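Local coordinates for Blr6230 protein (Bradyrhizobium diazoefficiens USDA 110, PDB 5NGG) that probably hydrolyses beta-lactam antibiotics as a subclass B3 metallo-beta-lactamase with two zinc ions in its active site, at residues Glu244-Gln249 / Asn261-Pro266; Asp105-Phe110 / Pro129-Gly134. All blocks are in the same frame, centred on the assembly; numbering follows the deposited sequence. Where two conformers were deposited one is given.

Both contacts are buried and apolar, each made by three residues, and they lie on opposite sides of the chain's centre, with centres 27 Å apart. They do not touch, their nearest atoms being about 8 Å apart. Contact 2 contains two protein ligands of one active-site zinc, Asp105 and His106; the third, His242, lies just before segment 244-249 of contact 1 in sequence. The Tyr246 side chain is about 7 Å from that of His242, about 10 Å from that of His106 and about 12 Å from a bound zinc. Contact 1 therefore follows a zinc ligand along the chain without binding metal, whereas contact 2 continues directly from the metal centre.

Contact 1 (Glu244-Gln249 / Asn261-Pro266); sequences EVYGMQ and NPFIKP
With CG of Tyr246 between its backbone N and carbonyl carbon (chi1 60°), and CG of Phe263 beside its own N and anti to the carbonyl carbon (chi1 -65°), the two rings meet edge against edge. The contact lies in the metallo-beta-lactamase fold, between the residues leading into helix 248-253, whose N-cap is Gly247, and the type I beta turn Asn261-Ile264 in the loop before helix 268-291. Tyr246 CE2 lies 3.8 Å from Phe263 CE1, and each atom is near the plane of the other ring, so neither ring offers a face to the other. Tyr246 CD2 and Phe263 CD1, 4.1 Å apart, extend the same line of touch.

Met248 makes a looser contact with the same ring. Met248 O is 3.9 Å from Phe263 CZ in an oblique approach, and Met248 CG comes to 4.3 Å from Phe263 CE1; the Met248 side chain also touches Phe38 and Phe41. The Phe263 side chain also touches Leu43 of strand 41-44, joining the turn to the edge of the seven-stranded sheet. Next to the touching CE2, Tyr246 OH is hydrogen-bonded to Tyr58 OH. The turn carrying Phe263 is braced by an Asx turn: Phe263 N donates to Asn261 OD1 at 2.8 Å, in the carbonyl plane.

Contact 2 (Asp105-Phe110 / Pro129-Gly134); sequences DHTGGF and PLLEGG. With ZN (zinc ion), chain C.
The contact lies immediately behind the dinuclear zinc site of the metallo-beta-lactamase superfamily: Asp105 and His106 belong to the metal-binding HxHxDH motif, which starts at His101, and Thr107 and Phe110, which follow them, pack on Leu131 of helix 128-133. The packing centres on one methyl group. Leu131 CD2 lies 3.6 Å from Thr107 CG2 and 4.1 Å from Phe110 CD2, the latter approach coming at the edge of the phenyl ring, near its plane. Phe110 CE2 is equally close, so the methyl group sits beside the CD2-CE2 bond. The threonine turns its methyl to the leucine because CG2 is anti to the carbonyl carbon; OG1, at chi1 62°, is left to make a weak hydrogen bond to His103 O. A type I turn, closed by Phe110 N to Thr107 O, folds the ring back over Thr107, whose CA lies above one ring face, offset toward the rim. Farther out, Phe110 and Leu131 both reach strand 120-124, through Leu121 and Ala123 respectively.

At the metal end, Asp105 OD2 and His106 NE2 each bind zinc at 2.1 Å, and His242 completes the protein ligands of this ion. A water also binds the zinc at 2.1 Å and donates to the other carboxylate oxygen, Asp105 OD1, at 2.8 Å. The aspartate thus holds the metal with one oxygen and orients the metal-bound water with the other. Across the contact itself the chemistry is purely apolar: buried methyl and ring carbons meet by van der Waals contact, implying that dispersion and the exclusion of water act in this small patch, while polar bonds to Val150, Phe147 and Val152 also fix the segment 129-134.

Contact 1 (Glu244-Gln249 / Asn261-Pro266)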
ATOM      1  N   GLU A 244      -0.039   8.371  -6.699  0.50 11.05           N
ATOM      2  CA  GLU A 244      -1.201   8.729  -7.501  0.50 12.08           C
ATOM      3  C   GLU A 244      -2.525   8.590  -6.755  0.50 12.06           C
ATOM      4  O   GLU A 244      -3.473   9.336  -7.053  0.50 12.24           O
ATOM      5  CB  GLU A 244      -1.201   7.892  -8.782  0.50 12.85           C
ATOM      6  CG  GLU A 244      -0.042   8.243  -9.703  0.50 13.50           C
ATOM      7  CD  GLU A 244       1.214   7.388  -9.520  0.50 13.83           C
ATOM      8  OE1 GLU A 244       1.457   6.755  -8.458  0.50 12.95           O
ATOM      9  OE2 GLU A 244       2.003   7.357 -10.487  0.50 14.93           O
ATOM     10  N   VAL A 245      -2.576   7.703  -5.753  1.00 11.14           N
ATOM     11  CA  VAL A 245      -3.792   7.491  -4.936  1.00 10.48           C
ATOM     12  C   VAL A 245      -4.259   8.808  -4.300  1.00 10.84           C
ATOM     13  O   VAL A 245      -5.453   9.023  -4.121  1.00 13.31           O
ATOM     14  CB  VAL A 245      -3.549   6.420  -3.838  1.00 10.77           C
ATOM     15  CG1 VAL A 245      -4.616   6.406  -2.745  1.00 12.29           C
ATOM     16  CG2 VAL A 245      -3.391   5.030  -4.443  1.00 12.26           C
ATOM     17  N   TYR A 246      -3.311   9.672  -3.929  1.00  9.10           N
ATOM     18  CA  TYR A 246      -3.607  10.852  -3.140  1.00  8.60           C
ATOM     19  C   TYR A 246      -2.914  12.105  -3.655  1.00  8.87           C
ATOM     20  O   TYR A 246      -2.838  13.086  -2.936  1.00  9.70           O
ATOM     21  CB  TYR A 246      -3.332  10.592  -1.649  1.00  8.77           C
ATOM     22  CG  TYR A 246      -1.914  10.229  -1.310  1.00  7.98           C
ATOM     23  CD1 TYR A 246      -1.433   8.937  -1.520  1.00  8.12           C
ATOM     24  CD2 TYR A 246      -1.034  11.166  -0.774  1.00  8.68           C
ATOM     25  CE1 TYR A 246      -0.131   8.595  -1.206  1.00  7.93           C
ATOM     26  CE2 TYR A 246       0.269  10.811  -0.428  1.00  8.19           C
ATOM     27  CZ  TYR A 246       0.735   9.531  -0.663  1.00  7.67           C
ATOM     28  OH  TYR A 246       2.029   9.202  -0.315  1.00  8.60           O
ATOM     29  N   GLY A 247      -2.442  12.106  -4.894  1.00  9.19           N
ATOM     30  CA  GLY A 247      -1.837  13.295  -5.462  1.00 10.68           C
ATOM     31  C   GLY A 247      -0.678  13.800  -4.622  1.00  9.53           C
ATOM     32  O   GLY A 247      -0.585  14.978  -4.326  1.00 10.41           O
ATOM     33  N   MET A 248       0.229  12.884  -4.281  1.00  8.95           N
ATOM     34  CA  MET A 248       1.314  13.192  -3.354  1.00  8.20           C
ATOM     35  C   MET A 248       2.187  14.373  -3.783  1.00  8.62           C
ATOM     36  O   MET A 248       2.458  15.258  -2.976  1.00  9.35           O
ATOM     37  CB  MET A 248       2.193  11.950  -3.157  1.00  7.95           C
ATOM     38  CG  MET A 248       3.325  12.122  -2.145  1.00  8.07           C
ATOM     39  SD  MET A 248       4.853  12.813  -2.815  1.00  8.90           S
ATOM     40  CE  MET A 248       5.424  11.438  -3.816  1.00  8.37           C
ATOM     41  N   GLN A 249       2.617  14.381  -5.043  1.00  9.41           N
ATOM     42  CA  GLN A 249       3.628  15.333  -5.467  1.00 11.11           C
ATOM     43  C   GLN A 249       3.061  16.754  -5.400  1.00 11.47           C
ATOM     44  O   GLN A 249       3.743  17.711  -5.015  1.00 13.03           O
ATOM     45  CB  GLN A 249       4.131  14.945  -6.876  1.00 13.58           C
ATOM     46  CG  GLN A 249       4.879  13.608  -6.959  1.00 13.73           C
ATOM     47  CD  GLN A 249       4.018  12.348  -7.246  1.00 14.74           C
ATOM     48  OE1 GLN A 249       2.805  12.251  -6.860  1.00 13.92           O
ATOM     49  NE2 GLN A 249       4.665  11.333  -7.876  1.00 15.90           N
ATOM     50  N   ASN A 261      -1.294  21.759   6.638  1.00 11.16           N
ATOM     51  CA  ASN A 261      -0.704  20.571   6.044  1.00 11.13           C
ATOM     52  C   ASN A 261      -1.612  20.136   4.883  1.00 10.64           C
ATOM     53  O   ASN A 261      -2.783  19.801   5.097  1.00  9.96           O
ATOM     54  CB  ASN A 261      -0.567  19.470   7.067  1.00 11.09           C
ATOM     55  CG  ASN A 261       0.195  18.277   6.502  1.00 11.18           C
ATOM     56  OD1 ASN A 261      -0.147  17.788   5.454  1.00 13.55           O
ATOM     57  ND2 ASN A 261       1.228  17.830   7.178  1.00 11.27           N
ATOM     58  N   PRO A 262      -1.083  20.121   3.647  1.00 10.40           N
ATOM     59  CA  PRO A 262      -1.938  19.855   2.475  1.00 10.84           C
ATOM     60  C   PRO A 262      -2.403  18.398   2.354  1.00  9.08           C
ATOM     61  O   PRO A 262      -3.258  18.081   1.513  1.00 10.32           O
ATOM     62  CB  PRO A 262      -1.048  20.252   1.298  1.00 11.76           C
ATOM     63  CG  PRO A 262       0.334  20.034   1.798  1.00 14.86           C
ATOM     64  CD  PRO A 262       0.308  20.419   3.248  1.00 12.23           C
ATOM     65  N   PHE A 263      -1.818  17.504   3.170  1.00  8.79           N
ATOM     66  CA  PHE A 263      -2.264  16.108   3.173  1.00  8.49           C
ATOM     67  C   PHE A 263      -3.564  15.883   3.931  1.00  8.64           C
ATOM     68  O   PHE A 263      -4.180  14.825   3.823  1.00  8.94           O
ATOM     69  CB  PHE A 263      -1.132  15.188   3.669  1.00  8.52           C
ATOM     70  CG  PHE A 263       0.055  15.173   2.732  1.00  8.47           C
ATOM     71  CD1 PHE A 263       0.081  14.284   1.660  1.00  8.12           C
ATOM     72  CD2 PHE A 263       1.122  16.040   2.884  1.00  9.44           C
ATOM     73  CE1 PHE A 263       1.112  14.307   0.756  1.00  8.63           C
ATOM     74  CE2 PHE A 263       2.184  16.046   1.980  1.00  9.79           C
ATOM     75  CZ  PHE A 263       2.172  15.188   0.905  1.00  9.85           C
ATOM     76  N   ILE A 264      -4.019  16.906   4.675  1.00  8.65           N
ATOM     77  CA  ILE A 264      -5.315  16.845   5.340  1.00  9.32           C
ATOM     78  C   ILE A 264      -6.399  17.271   4.341  1.00  9.37           C
ATOM     79  O   ILE A 264      -6.512  18.454   3.994  1.00 11.81           O
ATOM     80  CB  ILE A 264      -5.346  17.761   6.582  1.00 10.19           C
ATOM     81  CG1 ILE A 264      -4.283  17.338   7.617  1.00 10.86           C
ATOM     82  CG2 ILE A 264      -6.749  17.780   7.193  1.00 10.58           C
ATOM     83  CD1 ILE A 264      -4.062  18.330   8.747  1.00 11.34           C
ATOM     84  N   LYS A 265      -7.205  16.301   3.905  1.00  9.73           N
ATOM     85  CA  LYS A 265      -8.282  16.500   2.923  1.00 10.50           C
ATOM     86  C   LYS A 265      -9.358  15.454   3.253  1.00 10.52           C
ATOM     87  O   LYS A 265      -9.368  14.367   2.685  1.00 10.89           O
ATOM     88  CB  LYS A 265      -7.746  16.421   1.494  1.00 13.20           C
ATOM     89  CG  LYS A 265      -8.666  16.866   0.376  1.00 16.78           C
ATOM     90  CD  LYS A 265      -7.864  16.915  -0.925  1.00 22.35           C
ATOM     91  CE  LYS A 265      -8.715  17.228  -2.143  1.00 27.41           C
ATOM     92  N   PRO A 266     -10.245  15.754   4.221  1.00 11.26           N
ATOM     93  CA  PRO A 266     -11.144  14.700   4.749  1.00 12.34           C
ATOM     94  C   PRO A 266     -12.202  14.121   3.814  1.00 12.77           C
ATOM     95  O   PRO A 266     -12.732  13.044   4.093  1.00 15.58           O
ATOM     96  CB  PRO A 266     -11.775  15.349   5.994  1.00 12.94           C
ATOM     97  CG  PRO A 266     -10.814  16.435   6.383  1.00 13.39           C
ATOM     98  CD  PRO A 266     -10.276  16.954   5.073  1.00 12.16           C
TER

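Contact 2 (Asp105-Phe110 / Pro129-Gly134)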
ATOM      1  N   ASP A 105       5.422  -5.084  -6.341  1.00  6.12           N
ATOM      2  CA  ASP A 105       5.771  -3.677  -6.284  1.00  5.94           C
ATOM      3  C   ASP A 105       5.672  -3.084  -4.884  1.00  6.30           C
ATOM      4  O   ASP A 105       6.118  -1.946  -4.670  1.00  7.10           O
ATOM      5  CB  ASP A 105       4.986  -2.852  -7.322  1.00  6.42           C
ATOM      6  CG  ASP A 105       3.471  -2.990  -7.265  1.00  6.55           C
ATOM      7  OD1 ASP A 105       2.954  -4.120  -7.045  1.00  7.57           O
ATOM      8  OD2 ASP A 105       2.828  -1.920  -7.483  1.00  7.48           O
ATOM      9  N   HIS A 106       5.133  -3.853  -3.932  1.00  5.76           N
ATOM     10  CA  HIS A 106       5.055  -3.441  -2.527  1.00  5.80           C
ATOM     11  C   HIS A 106       5.790  -4.382  -1.574  1.00  5.98           C
ATOM     12  O   HIS A 106       6.044  -4.014  -0.430  1.00  8.15           O
ATOM     13  CB  HIS A 106       3.600  -3.292  -2.101  1.00  5.93           C
ATOM     14  CG  HIS A 106       2.814  -2.456  -3.070  1.00  5.82           C
ATOM     15  ND1 HIS A 106       3.052  -1.108  -3.234  1.00  5.96           N
ATOM     16  CD2 HIS A 106       1.936  -2.799  -4.032  1.00  6.40           C
ATOM     17  CE1 HIS A 106       2.326  -0.660  -4.242  1.00  6.25           C
ATOM     18  NE2 HIS A 106       1.622  -1.668  -4.741  1.00  6.87           N
ATOM     19  N   THR A 107       6.132  -5.586  -2.029  1.00  6.40           N
ATOM     20  CA  THR A 107       6.726  -6.617  -1.163  1.00  7.01           C
ATOM     21  C   THR A 107       8.160  -6.958  -1.509  1.00  6.94           C
ATOM     22  O   THR A 107       8.765  -7.815  -0.866  1.00  7.46           O
ATOM     23  CB  THR A 107       5.940  -7.925  -1.302  1.00  7.70           C
ATOM     24  OG1 THR A 107       6.072  -8.334  -2.666  1.00  7.87           O
ATOM     25  CG2 THR A 107       4.472  -7.787  -0.958  1.00  8.99           C
ATOM     26  N   GLY A 108       8.705  -6.298  -2.530  1.00  7.53           N
ATOM     27  CA  GLY A 108       9.979  -6.690  -3.105  1.00  8.65           C
ATOM     28  C   GLY A 108      11.160  -6.648  -2.166  1.00  8.70           C
ATOM     29  O   GLY A 108      12.146  -7.342  -2.412  1.00 10.31           O
ATOM     30  N   GLY A 109      11.078  -5.833  -1.118  1.00  8.20           N
ATOM     31  CA  GLY A 109      12.153  -5.718  -0.138  1.00  8.71           C
ATOM     32  C   GLY A 109      11.901  -6.391   1.197  1.00  8.17           C
ATOM     33  O   GLY A 109      12.753  -6.284   2.095  1.00  9.48           O
ATOM     34  N   PHE A 110      10.752  -7.069   1.349  1.00  7.76           N
ATOM     35  CA  PHE A 110      10.427  -7.621   2.662  1.00  8.35           C
ATOM     36  C   PHE A 110      11.423  -8.677   3.157  1.00  8.85           C
ATOM     37  O   PHE A 110      11.864  -8.616   4.310  1.00  9.89           O
ATOM     38  CB  PHE A 110       9.025  -8.243   2.681  1.00  8.38           C
ATOM     39  CG  PHE A 110       7.872  -7.251   2.683  1.00  7.92           C
ATOM     40  CD1 PHE A 110       8.022  -5.902   2.923  1.00  9.07           C
ATOM     41  CD2 PHE A 110       6.583  -7.726   2.492  1.00  8.34           C
ATOM     42  CE1 PHE A 110       6.918  -5.053   2.948  1.00  9.81           C
ATOM     43  CE2 PHE A 110       5.494  -6.884   2.532  1.00  8.21           C
ATOM     44  CZ  PHE A 110       5.658  -5.549   2.771  1.00  8.31           C
ATOM     45  N   PRO A 129      -0.712 -16.564   2.035  1.00 13.05           N
ATOM     46  CA  PRO A 129      -0.156 -17.533   1.070  1.00 12.97           C
ATOM     47  C   PRO A 129       0.639 -16.885  -0.062  1.00 11.53           C
ATOM     48  O   PRO A 129       1.603 -17.466  -0.557  1.00 11.97           O
ATOM     49  CB  PRO A 129      -1.388 -18.256   0.512  1.00 14.77           C
ATOM     50  CG  PRO A 129      -2.470 -18.012   1.497  1.00 17.67           C
ATOM     51  CD  PRO A 129      -2.174 -16.715   2.183  1.00 15.55           C
ATOM     52  N   LEU A 130       0.224 -15.675  -0.454  1.00 10.15           N
ATOM     53  CA  LEU A 130       0.912 -14.917  -1.514  0.70 10.34           C
ATOM     54  C   LEU A 130       2.299 -14.484  -1.050  1.00  9.16           C
ATOM     55  O   LEU A 130       3.295 -14.627  -1.761  1.00  9.76           O
ATOM     56  CB  LEU A 130       0.100 -13.682  -1.912  0.70 10.65           C
ATOM     57  CG  LEU A 130      -1.105 -13.836  -2.839  0.70 11.23           C
ATOM     58  CD1 LEU A 130      -2.168 -14.769  -2.294  0.70 11.98           C
ATOM     59  CD2 LEU A 130      -1.698 -12.454  -3.098  0.70 11.45           C
ATOM     60  N   LEU A 131       2.368 -13.919   0.154  1.00  8.39           N
ATOM     61  CA  LEU A 131       3.646 -13.490   0.732  1.00  8.47           C
ATOM     62  C   LEU A 131       4.592 -14.668   0.919  1.00  8.77           C
ATOM     63  O   LEU A 131       5.787 -14.557   0.615  1.00  9.30           O
ATOM     64  CB  LEU A 131       3.402 -12.787   2.068  1.00  8.93           C
ATOM     65  CG  LEU A 131       2.709 -11.429   1.920  1.00  9.10           C
ATOM     66  CD1 LEU A 131       2.099 -10.978   3.238  1.00 10.60           C
ATOM     67  CD2 LEU A 131       3.691 -10.397   1.424  1.00 10.04           C
ATOM     68  N   GLU A 132       4.059 -15.760   1.450  1.00  9.40           N
ATOM     69  CA  GLU A 132       4.881 -16.917   1.778  1.00 10.37           C
ATOM     70  C   GLU A 132       5.282 -17.703   0.547  1.00  9.34           C
ATOM     71  O   GLU A 132       6.253 -18.456   0.597  1.00 12.14           O
ATOM     72  CB  GLU A 132       4.199 -17.764   2.848  1.00 11.31           C
ATOM     73  CG  GLU A 132       4.052 -16.977   4.150  1.00 12.11           C
ATOM     74  CD  GLU A 132       3.890 -17.779   5.418  1.00 14.17           C
ATOM     75  OE1 GLU A 132       3.601 -18.987   5.351  1.00 18.65           O
ATOM     76  OE2 GLU A 132       4.009 -17.145   6.483  1.00 16.20           O
ATOM     77  N   GLY A 133       4.566 -17.543  -0.558  1.00  9.71           N
ATOM     78  CA  GLY A 133       4.916 -18.202  -1.814  1.00 10.98           C
ATOM     79  C   GLY A 133       5.679 -17.328  -2.793  1.00 10.58           C
ATOM     80  O   GLY A 133       6.333 -17.840  -3.681  1.00 12.97           O
ATOM     81  N   GLY A 134       5.565 -16.010  -2.661  1.00  9.36           N
ATOM     82  CA  GLY A 134       6.242 -15.086  -3.578  1.00  9.68           C
ATOM     83  C   GLY A 134       5.693 -15.093  -4.998  1.00  9.61           C
ATOM     84  O   GLY A 134       6.467 -14.971  -5.953  1.00 11.76           O
TER
HETATM   85 ZN    ZN C 301       0.900  -1.564  -6.662  1.00  7.31          ZN
HETATM   86  O   HOH W   1       0.292  -3.443  -7.243  1.00  7.07           O